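Local coordinates for protein malate dehydrogenase (Pyrococcus horikoshii, PDB 1V9N) that catalyses the NAD-dependent interconversion of (S)-malate and oxaloacetate as a homodimer of the LDH2/MDH2 oxidoreductase family, at residues A135-T149 / N168-L182. Numbering follows the deposited sequence.
Sequences ALMAAEEGMIGISMT and NPIALAAPTKDKPFL. With NDP (NADPH dihydro-nicotinamide-adenine-dinucleotide phosphate), chain B.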
ATOM      1  N   ALA A 135       0.695  13.150  -6.010  1.00 14.33           N
ATOM      2  CA  ALA A 135       1.858  12.290  -6.215  1.00 17.20           C
ATOM      3  C   ALA A 135       2.619  12.754  -7.452  1.00 17.14           C
ATOM      4  O   ALA A 135       3.850  12.781  -7.453  1.00 18.33           O
ATOM      5  CB  ALA A 135       1.430  10.832  -6.379  1.00 13.36           C
ATOM      6  N   LEU A 136       1.879  13.120  -8.500  1.00 18.22           N
ATOM      7  CA  LEU A 136       2.484  13.575  -9.754  1.00 19.73           C
ATOM      8  C   LEU A 136       3.325  14.826  -9.591  1.00 19.81           C
ATOM      9  O   LEU A 136       4.318  15.017 -10.301  1.00 18.88           O
ATOM     10  CB  LEU A 136       1.410  13.832 -10.817  1.00 21.91           C
ATOM     11  CG  LEU A 136       0.984  12.633 -11.667  1.00 26.16           C
ATOM     12  CD1 LEU A 136      -0.108  13.066 -12.643  1.00 28.08           C
ATOM     13  CD2 LEU A 136       2.193  12.084 -12.431  1.00 24.47           C
HETATM   14  N   MSE A 137       2.927  15.684  -8.661  1.00 18.70           N
HETATM   15  CA  MSE A 137       3.666  16.908  -8.406  1.00 18.61           C
HETATM   16  C   MSE A 137       5.122  16.598  -8.088  1.00 18.16           C
HETATM   17  O   MSE A 137       6.033  17.279  -8.570  1.00 19.17           O
HETATM   18  CB  MSE A 137       3.032  17.678  -7.243  1.00 20.85           C
HETATM   19  CG  MSE A 137       1.685  18.311  -7.587  1.00 23.06           C
HETATM   20 SE   MSE A 137       0.865  19.169  -6.053  1.00 29.66          SE
HETATM   21  CE  MSE A 137       2.158  20.577  -5.766  1.00 20.55           C
ATOM     22  N   ALA A 138       5.344  15.567  -7.280  1.00 15.15           N
ATOM     23  CA  ALA A 138       6.698  15.183  -6.906  1.00 14.71           C
ATOM     24  C   ALA A 138       7.447  14.543  -8.079  1.00 15.59           C
ATOM     25  O   ALA A 138       8.622  14.831  -8.303  1.00 15.33           O
ATOM     26  CB  ALA A 138       6.662  14.228  -5.718  1.00 12.23           C
ATOM     27  N   ALA A 139       6.768  13.681  -8.827  1.00 15.36           N
ATOM     28  CA  ALA A 139       7.398  13.022  -9.965  1.00 17.61           C
ATOM     29  C   ALA A 139       7.872  14.034 -11.007  1.00 19.53           C
ATOM     30  O   ALA A 139       8.940  13.864 -11.599  1.00 20.56           O
ATOM     31  CB  ALA A 139       6.431  12.023 -10.603  1.00 14.71           C
ATOM     32  N   GLU A 140       7.081  15.082 -11.231  1.00 20.53           N
ATOM     33  CA  GLU A 140       7.451  16.110 -12.201  1.00 21.69           C
ATOM     34  C   GLU A 140       8.661  16.894 -11.702  1.00 21.26           C
ATOM     35  O   GLU A 140       9.257  17.677 -12.441  1.00 19.31           O
ATOM     36  CB  GLU A 140       6.283  17.069 -12.458  1.00 23.21           C
ATOM     37  CG  GLU A 140       5.054  16.432 -13.110  1.00 28.72           C
ATOM     38  CD  GLU A 140       5.346  15.775 -14.459  1.00 35.68           C
ATOM     39  OE1 GLU A 140       6.435  16.011 -15.023  1.00 37.03           O
ATOM     40  OE2 GLU A 140       4.476  15.025 -14.964  1.00 37.13           O
ATOM     41  N   GLU A 141       9.018  16.682 -10.438  1.00 20.40           N
ATOM     42  CA  GLU A 141      10.175  17.346  -9.854  1.00 22.24           C
ATOM     43  C   GLU A 141      11.362  16.382  -9.789  1.00 20.03           C
ATOM     44  O   GLU A 141      12.401  16.712  -9.230  1.00 21.50           O
ATOM     45  CB  GLU A 141       9.845  17.861  -8.449  1.00 24.46           C
ATOM     46  CG  GLU A 141       8.798  18.960  -8.426  1.00 30.37           C
ATOM     47  CD  GLU A 141       9.266  20.221  -9.127  1.00 35.75           C
ATOM     48  OE1 GLU A 141      10.311  20.770  -8.723  1.00 39.39           O
ATOM     49  OE2 GLU A 141       8.588  20.663 -10.080  1.00 38.87           O
ATOM     50  N   GLY A 142      11.198  15.194 -10.364  1.00 20.38           N
ATOM     51  CA  GLY A 142      12.269  14.207 -10.362  1.00 18.91           C
ATOM     52  C   GLY A 142      12.368  13.416  -9.069  1.00 18.48           C
ATOM     53  O   GLY A 142      13.447  12.956  -8.694  1.00 19.99           O
HETATM   54  N   MSE A 143      11.240  13.246  -8.388  1.00 17.65           N
HETATM   55  CA  MSE A 143      11.210  12.524  -7.120  1.00 18.15           C
HETATM   56  C   MSE A 143      10.035  11.553  -7.058  1.00 16.47           C
HETATM   57  O   MSE A 143       9.142  11.604  -7.892  1.00 16.68           O
HETATM   58  CB  MSE A 143      11.082  13.517  -5.966  1.00 19.39           C
HETATM   59  CG  MSE A 143      12.101  14.636  -6.001  1.00 25.29           C
HETATM   60 SE   MSE A 143      11.824  15.909  -4.585  1.00 31.80          SE
HETATM   61  CE  MSE A 143      13.004  17.311  -5.236  1.00 30.10           C
ATOM     62  N   ILE A 144      10.049  10.664  -6.068  1.00 16.38           N
ATOM     63  CA  ILE A 144       8.957   9.714  -5.889  1.00 14.64           C
ATOM     64  C   ILE A 144       7.925  10.389  -4.990  1.00 16.37           C
ATOM     65  O   ILE A 144       8.258  10.945  -3.938  1.00 17.09           O
ATOM     66  CB  ILE A 144       9.421   8.414  -5.203  1.00 16.49           C
ATOM     67  CG1 ILE A 144      10.404   7.668  -6.113  1.00 14.74           C
ATOM     68  CG2 ILE A 144       8.190   7.541  -4.855  1.00 13.21           C
ATOM     69  CD1 ILE A 144      10.988   6.416  -5.500  1.00 14.86           C
ATOM     70  N   GLY A 145       6.673  10.362  -5.414  1.00 13.93           N
ATOM     71  CA  GLY A 145       5.635  10.981  -4.622  1.00 14.88           C
ATOM     72  C   GLY A 145       4.582   9.970  -4.221  1.00 15.17           C
ATOM     73  O   GLY A 145       4.158   9.137  -5.032  1.00 12.03           O
ATOM     74  N   ILE A 146       4.186  10.032  -2.954  1.00 12.65           N
ATOM     75  CA  ILE A 146       3.150   9.154  -2.424  1.00 14.36           C
ATOM     76  C   ILE A 146       2.103  10.018  -1.740  1.00 14.38           C
ATOM     77  O   ILE A 146       2.440  10.927  -0.971  1.00 12.53           O
ATOM     78  CB  ILE A 146       3.701   8.163  -1.382  1.00 13.26           C
ATOM     79  CG1 ILE A 146       4.629   7.152  -2.058  1.00 14.21           C
ATOM     80  CG2 ILE A 146       2.541   7.452  -0.681  1.00 13.82           C
ATOM     81  CD1 ILE A 146       5.383   6.275  -1.082  1.00 16.27           C
ATOM     82  N   SER A 147       0.836   9.755  -2.040  1.00 13.57           N
ATOM     83  CA  SER A 147      -0.243  10.500  -1.416  1.00 14.74           C
ATOM     84  C   SER A 147      -1.408   9.589  -1.075  1.00 14.24           C
ATOM     85  O   SER A 147      -1.710   8.651  -1.807  1.00 14.83           O
ATOM     86  CB  SER A 147      -0.730  11.629  -2.319  1.00 16.57           C
ATOM     87  OG  SER A 147      -1.685  12.412  -1.625  1.00 21.60           O
HETATM   88  N   MSE A 148      -2.053   9.874   0.051  1.00 13.78           N
HETATM   89  CA  MSE A 148      -3.197   9.107   0.521  1.00 14.93           C
HETATM   90  C   MSE A 148      -4.145  10.087   1.187  1.00 16.43           C
HETATM   91  O   MSE A 148      -3.748  11.199   1.560  1.00 15.30           O
HETATM   92  CB  MSE A 148      -2.784   8.084   1.584  1.00 17.69           C
HETATM   93  CG  MSE A 148      -1.738   7.072   1.177  1.00 20.05           C
HETATM   94 SE   MSE A 148      -1.160   6.070   2.756  1.00 28.45          SE
HETATM   95  CE  MSE A 148       0.526   5.404   2.056  1.00 19.72           C
ATOM     96  N   THR A 149      -5.392   9.658   1.349  1.00 15.48           N
ATOM     97  CA  THR A 149      -6.411  10.469   1.995  1.00 16.15           C
ATOM     98  C   THR A 149      -7.521   9.546   2.482  1.00 16.86           C
ATOM     99  O   THR A 149      -7.795   8.515   1.869  1.00 17.89           O
ATOM    100  CB  THR A 149      -7.029  11.496   1.014  1.00 16.42           C
ATOM    101  OG1 THR A 149      -7.977  12.311   1.714  1.00 16.36           O
ATOM    102  CG2 THR A 149      -7.743  10.786  -0.140  1.00 15.29           C
ATOM    103  N   ASN A 168     -10.494   5.328   0.908  1.00 17.82           N
ATOM    104  CA  ASN A 168      -9.097   5.702   1.120  1.00 18.69           C
ATOM    105  C   ASN A 168      -8.103   5.262   0.053  1.00 17.65           C
ATOM    106  O   ASN A 168      -7.511   4.189   0.142  1.00 19.06           O
ATOM    107  CB  ASN A 168      -8.682   5.157   2.484  1.00 17.41           C
ATOM    108  CG  ASN A 168      -9.656   5.555   3.574  1.00 16.73           C
ATOM    109  OD1 ASN A 168     -10.537   6.387   3.349  1.00 18.84           O
ATOM    110  ND2 ASN A 168      -9.502   4.981   4.757  1.00 14.15           N
ATOM    111  N   PRO A 169      -7.876   6.117  -0.952  1.00 17.74           N
ATOM    112  CA  PRO A 169      -6.950   5.791  -2.034  1.00 18.50           C
ATOM    113  C   PRO A 169      -5.475   5.897  -1.672  1.00 19.07           C
ATOM    114  O   PRO A 169      -5.101   6.504  -0.663  1.00 18.12           O
ATOM    115  CB  PRO A 169      -7.350   6.784  -3.124  1.00 18.85           C
ATOM    116  CG  PRO A 169      -7.662   8.013  -2.327  1.00 18.84           C
ATOM    117  CD  PRO A 169      -8.462   7.457  -1.143  1.00 15.99           C
ATOM    118  N   ILE A 170      -4.653   5.276  -2.512  1.00 17.86           N
ATOM    119  CA  ILE A 170      -3.207   5.286  -2.375  1.00 18.54           C
ATOM    120  C   ILE A 170      -2.648   5.618  -3.748  1.00 18.39           C
ATOM    121  O   ILE A 170      -3.057   5.024  -4.746  1.00 18.49           O
ATOM    122  CB  ILE A 170      -2.648   3.912  -1.970  1.00 21.37           C
ATOM    123  CG1 ILE A 170      -3.133   3.537  -0.570  1.00 22.51           C
ATOM    124  CG2 ILE A 170      -1.123   3.940  -2.043  1.00 22.49           C
ATOM    125  CD1 ILE A 170      -2.726   2.138  -0.133  1.00 24.99           C
ATOM    126  N   ALA A 171      -1.721   6.566  -3.805  1.00 16.18           N
ATOM    127  CA  ALA A 171      -1.123   6.937  -5.076  1.00 15.61           C
ATOM    128  C   ALA A 171       0.393   7.049  -4.970  1.00 15.75           C
ATOM    129  O   ALA A 171       0.917   7.554  -3.976  1.00 14.35           O
ATOM    130  CB  ALA A 171      -1.706   8.259  -5.565  1.00 14.80           C
ATOM    131  N   LEU A 172       1.083   6.556  -5.993  1.00 14.50           N
ATOM    132  CA  LEU A 172       2.531   6.636  -6.067  1.00 15.50           C
ATOM    133  C   LEU A 172       2.912   6.995  -7.491  1.00 15.68           C
ATOM    134  O   LEU A 172       2.471   6.358  -8.453  1.00 16.47           O
ATOM    135  CB  LEU A 172       3.205   5.312  -5.677  1.00 16.56           C
ATOM    136  CG  LEU A 172       4.746   5.384  -5.650  1.00 16.76           C
ATOM    137  CD1 LEU A 172       5.285   4.352  -4.678  1.00 18.51           C
ATOM    138  CD2 LEU A 172       5.325   5.169  -7.049  1.00 14.03           C
ATOM    139  N   ALA A 173       3.726   8.033  -7.620  1.00 13.52           N
ATOM    140  CA  ALA A 173       4.184   8.475  -8.923  1.00 14.24           C
ATOM    141  C   ALA A 173       5.704   8.484  -8.895  1.00 14.36           C
ATOM    142  O   ALA A 173       6.311   8.864  -7.894  1.00 13.75           O
ATOM    143  CB  ALA A 173       3.654   9.874  -9.221  1.00 13.86           C
ATOM    144  N   ALA A 174       6.318   8.041  -9.982  1.00 13.18           N
ATOM    145  CA  ALA A 174       7.769   8.032 -10.077  1.00 14.98           C
ATOM    146  C   ALA A 174       8.149   8.474 -11.484  1.00 16.82           C
ATOM    147  O   ALA A 174       7.462   8.143 -12.446  1.00 19.45           O
ATOM    148  CB  ALA A 174       8.304   6.636  -9.804  1.00 14.82           C
ATOM    149  N   PRO A 175       9.237   9.241 -11.623  1.00 18.38           N
ATOM    150  CA  PRO A 175       9.635   9.681 -12.962  1.00 19.29           C
ATOM    151  C   PRO A 175      10.255   8.533 -13.767  1.00 21.81           C
ATOM    152  O   PRO A 175      10.821   7.597 -13.194  1.00 19.80           O
ATOM    153  CB  PRO A 175      10.638  10.796 -12.672  1.00 18.45           C
ATOM    154  CG  PRO A 175      11.283  10.339 -11.406  1.00 17.98           C
ATOM    155  CD  PRO A 175      10.119   9.819 -10.589  1.00 17.65           C
ATOM    156  N   THR A 176      10.121   8.598 -15.089  1.00 21.59           N
ATOM    157  CA  THR A 176      10.696   7.582 -15.967  1.00 21.73           C
ATOM    158  C   THR A 176      11.371   8.302 -17.137  1.00 24.24           C
ATOM    159  O   THR A 176      11.452   9.536 -17.153  1.00 23.03           O
ATOM    160  CB  THR A 176       9.620   6.626 -16.544  1.00 21.68           C
ATOM    161  OG1 THR A 176       8.925   7.281 -17.609  1.00 22.23           O
ATOM    162  CG2 THR A 176       8.611   6.215 -15.465  1.00 18.28           C
ATOM    163  N   LYS A 177      11.863   7.536 -18.107  1.00 23.57           N
ATOM    164  CA  LYS A 177      12.492   8.128 -19.281  1.00 26.86           C
ATOM    165  C   LYS A 177      11.419   8.864 -20.084  1.00 26.60           C
ATOM    166  O   LYS A 177      11.722   9.786 -20.841  1.00 28.76           O
ATOM    167  CB  LYS A 177      13.128   7.045 -20.160  1.00 27.08           C
ATOM    168  CG  LYS A 177      14.242   6.241 -19.493  1.00 31.28           C
ATOM    169  CD  LYS A 177      15.530   7.039 -19.359  1.00 33.39           C
ATOM    170  CE  LYS A 177      16.107   7.399 -20.725  1.00 38.22           C
ATOM    171  NZ  LYS A 177      16.371   6.192 -21.571  1.00 39.35           N
ATOM    172  N   ASP A 178      10.165   8.452 -19.912  1.00 24.91           N
ATOM    173  CA  ASP A 178       9.050   9.063 -20.627  1.00 24.64           C
ATOM    174  C   ASP A 178       8.054   9.671 -19.640  1.00 23.75           C
ATOM    175  O   ASP A 178       8.426  10.518 -18.834  1.00 23.97           O
ATOM    176  CB  ASP A 178       8.372   8.012 -21.507  1.00 27.30           C
ATOM    177  CG  ASP A 178       9.373   7.242 -22.365  1.00 32.13           C
ATOM    178  OD1 ASP A 178      10.113   7.888 -23.138  1.00 32.16           O
ATOM    179  OD2 ASP A 178       9.427   5.998 -22.261  1.00 33.12           O
ATOM    180  N   LYS A 179       6.795   9.253 -19.695  1.00 23.67           N
ATOM    181  CA  LYS A 179       5.798   9.790 -18.772  1.00 25.08           C
ATOM    182  C   LYS A 179       5.893   9.104 -17.413  1.00 24.84           C
ATOM    183  O   LYS A 179       6.210   7.915 -17.320  1.00 24.37           O
ATOM    184  CB  LYS A 179       4.392   9.645 -19.355  1.00 26.65           C
ATOM    185  CG  LYS A 179       4.164  10.565 -20.543  1.00 29.48           C
ATOM    186  CD  LYS A 179       2.770  10.454 -21.133  1.00 33.46           C
ATOM    187  CE  LYS A 179       2.650  11.367 -22.357  1.00 34.79           C
ATOM    188  NZ  LYS A 179       1.374  11.177 -23.102  1.00 37.24           N
ATOM    189  N   PRO A 180       5.618   9.849 -16.336  1.00 23.77           N
ATOM    190  CA  PRO A 180       5.689   9.276 -14.991  1.00 22.03           C
ATOM    191  C   PRO A 180       4.858   8.017 -14.784  1.00 20.68           C
ATOM    192  O   PRO A 180       3.777   7.856 -15.365  1.00 20.24           O
ATOM    193  CB  PRO A 180       5.192  10.416 -14.099  1.00 23.41           C
ATOM    194  CG  PRO A 180       5.573  11.649 -14.869  1.00 25.15           C
ATOM    195  CD  PRO A 180       5.215  11.266 -16.285  1.00 24.77           C
ATOM    196  N   PHE A 181       5.385   7.116 -13.964  1.00 18.33           N
ATOM    197  CA  PHE A 181       4.662   5.917 -13.596  1.00 17.19           C
ATOM    198  C   PHE A 181       3.640   6.507 -12.625  1.00 19.59           C
ATOM    199  O   PHE A 181       3.990   7.369 -11.820  1.00 18.80           O
ATOM    200  CB  PHE A 181       5.580   4.952 -12.845  1.00 16.74           C
ATOM    201  CG  PHE A 181       4.850   3.884 -12.100  1.00 16.00           C
ATOM    202  CD1 PHE A 181       4.492   2.696 -12.731  1.00 17.02           C
ATOM    203  CD2 PHE A 181       4.492   4.074 -10.765  1.00 14.11           C
ATOM    204  CE1 PHE A 181       3.786   1.707 -12.039  1.00 17.58           C
ATOM    205  CE2 PHE A 181       3.788   3.100 -10.067  1.00 13.14           C
ATOM    206  CZ  PHE A 181       3.433   1.912 -10.702  1.00 15.53           C
ATOM    207  N   LEU A 182       2.392   6.069 -12.691  1.00 20.07           N
ATOM    208  CA  LEU A 182       1.392   6.618 -11.787  1.00 21.23           C
ATOM    209  C   LEU A 182       0.327   5.631 -11.348  1.00 22.33           C
ATOM    210  O   LEU A 182      -0.575   5.285 -12.113  1.00 21.90           O
ATOM    211  CB  LEU A 182       0.712   7.839 -12.420  1.00 21.13           C
ATOM    212  CG  LEU A 182      -0.475   8.446 -11.649  1.00 25.20           C
ATOM    213  CD1 LEU A 182      -0.023   8.942 -10.270  1.00 22.86           C
ATOM    214  CD2 LEU A 182      -1.081   9.592 -12.472  1.00 18.52           C
TER
HETATM  215  PA  NDP B 401      -8.845   2.488 -11.348  1.00 27.15           P
HETATM  216  O1A NDP B 401      -9.413   3.307 -12.392  1.00 29.38           O
HETATM  217  O2A NDP B 401      -9.251   1.059 -11.108  1.00 28.04           O
HETATM  218  O5B NDP B 401      -7.216   2.551 -11.531  1.00 28.10           O
HETATM  219  C5B NDP B 401      -6.332   1.862 -10.628  1.00 26.61           C
HETATM  220  C4B NDP B 401      -4.908   2.195 -11.110  1.00 25.06           C
HETATM  221  O4B NDP B 401      -4.555   1.103 -11.978  1.00 26.29           O
HETATM  222  C3B NDP B 401      -4.695   3.450 -11.911  1.00 25.38           C
HETATM  223  O3B NDP B 401      -3.409   4.017 -11.520  1.00 21.60           O
HETATM  224  C2B NDP B 401      -4.684   3.053 -13.344  1.00 23.71           C
HETATM  225  O2B NDP B 401      -3.986   3.906 -14.267  1.00 23.34           O
HETATM  226  C1B NDP B 401      -4.174   1.648 -13.240  1.00 25.55           C
HETATM  227  N9A NDP B 401      -4.718   0.701 -14.252  1.00 29.54           N
HETATM  228  C8A NDP B 401      -6.032   0.610 -14.793  1.00 29.06           C
HETATM  229  N7A NDP B 401      -6.122  -0.382 -15.648  1.00 30.72           N
HETATM  230  C5A NDP B 401      -4.890  -0.969 -15.698  1.00 30.65           C
HETATM  231  C6A NDP B 401      -4.326  -2.077 -16.407  1.00 31.23           C
HETATM  232  N6A NDP B 401      -5.082  -2.791 -17.249  1.00 31.29           N
HETATM  233  N1A NDP B 401      -3.003  -2.412 -16.217  1.00 30.98           N
HETATM  234  C2A NDP B 401      -2.220  -1.689 -15.352  1.00 29.37           C
HETATM  235  N3A NDP B 401      -2.659  -0.633 -14.636  1.00 28.90           N
HETATM  236  C4A NDP B 401      -4.014  -0.318 -14.853  1.00 30.06           C
HETATM  237  O3  NDP B 401      -8.894   3.168  -9.932  1.00 29.05           O
HETATM  238  PN  NDP B 401      -9.978   3.640  -8.875  1.00 28.90           P
HETATM  239  O1N NDP B 401      -9.700   2.868  -7.668  1.00 27.75           O
HETATM  240  O2N NDP B 401     -11.275   3.383  -9.590  1.00 31.25           O
HETATM  241  O5D NDP B 401      -9.625   5.187  -8.749  1.00 27.80           O
HETATM  242  C5D NDP B 401     -10.641   6.229  -8.746  1.00 29.72           C
HETATM  243  C4D NDP B 401      -9.973   7.650  -8.598  1.00 28.48           C
HETATM  244  O4D NDP B 401     -10.642   8.301  -7.534  1.00 29.86           O
HETATM  245  C3D NDP B 401      -8.471   7.688  -8.221  1.00 27.84           C
HETATM  246  O3D NDP B 401      -7.843   8.711  -9.005  1.00 27.28           O
HETATM  247  C2D NDP B 401      -8.434   7.949  -6.725  1.00 27.69           C
HETATM  248  O2D NDP B 401      -7.248   8.613  -6.342  1.00 24.57           O
HETATM  249  C1D NDP B 401      -9.735   8.772  -6.535  1.00 27.73           C
HETATM  250  N1N NDP B 401     -10.369   8.610  -5.199  1.00 25.33           N
HETATM  251  C2N NDP B 401     -10.406   9.768  -4.373  1.00 24.99           C
HETATM  252  C3N NDP B 401     -11.034   9.622  -3.068  1.00 25.12           C
HETATM  253  C7N NDP B 401     -11.113  10.781  -2.173  1.00 24.05           C
HETATM  254  O7N NDP B 401     -11.636  10.737  -1.053  1.00 24.91           O
HETATM  255  N7N NDP B 401     -10.595  11.981  -2.554  1.00 24.05           N
HETATM  256  C4N NDP B 401     -11.568   8.346  -2.711  1.00 27.27           C
HETATM  257  C5N NDP B 401     -11.515   7.228  -3.531  1.00 26.71           C
HETATM  258  C6N NDP B 401     -10.919   7.355  -4.784  1.00 26.04           C
HETATM  259  P2B NDP B 401      -4.635   4.951 -15.216  1.00 26.07           P
HETATM  260  O1X NDP B 401      -3.875   4.753 -16.461  1.00 25.43           O
HETATM  261  O2X NDP B 401      -4.439   6.328 -14.667  1.00 24.13           O
HETATM  262  O3X NDP B 401      -6.117   4.638 -15.393  1.00 24.43           O
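With chi1 at -87° and chi2 extended, Leu136 sends its two methyl branches from helix 132-139 down to Leu182 and Pro180, while Leu182 holds its CG anti to the backbone N (chi1 174°). The two leucines cross at about a right angle, Leu136 CD1 lying 3.6 Å from Leu182 CD2, and Leu136 CD2 packs on Pro180 CB at 3.8 Å. A gap between the helix and strand 181-185 is likely to open with an alanine in place of this leucine, whose methyls support Leu182 CD2 and, in part, Pro180 CB. Beside this pair, small residues meet between helix and sheet: Ala173 CB sits between the methyls of Ala135 and Ala139, 3.7 Å from Ala135 CB, and the axes of helix 135-139 and strand 170-174 approach to 6.7 Å. A CB on Gly145 would clash with Ala135 O. After a Schellman motif at Gly142, strand 144-149 runs back antiparallel to 170-174. Gly145 and Ala173 exchange two nearly straight bonds, both in the carbonyl plane, with Gly145 N 2.9 Å from Ala173 O; Ser147 and Ala171 form a second reciprocal pair, its bond from Ala171 N more bent (144°). On the face away from the helix, Ile146 CG1 leans on Leu172 CD1 at 3.9 Å. At the far end Thr149 CG2 touches Pro169 CG at 3.5 Å, and Pro169 CD lies 3.6 Å from C4N of the NADPH nicotinamide. This is a helix packed on an antiparallel part of a mixed sheet, with Thr149, Pro169 and Leu182 lining the NADPH pocket.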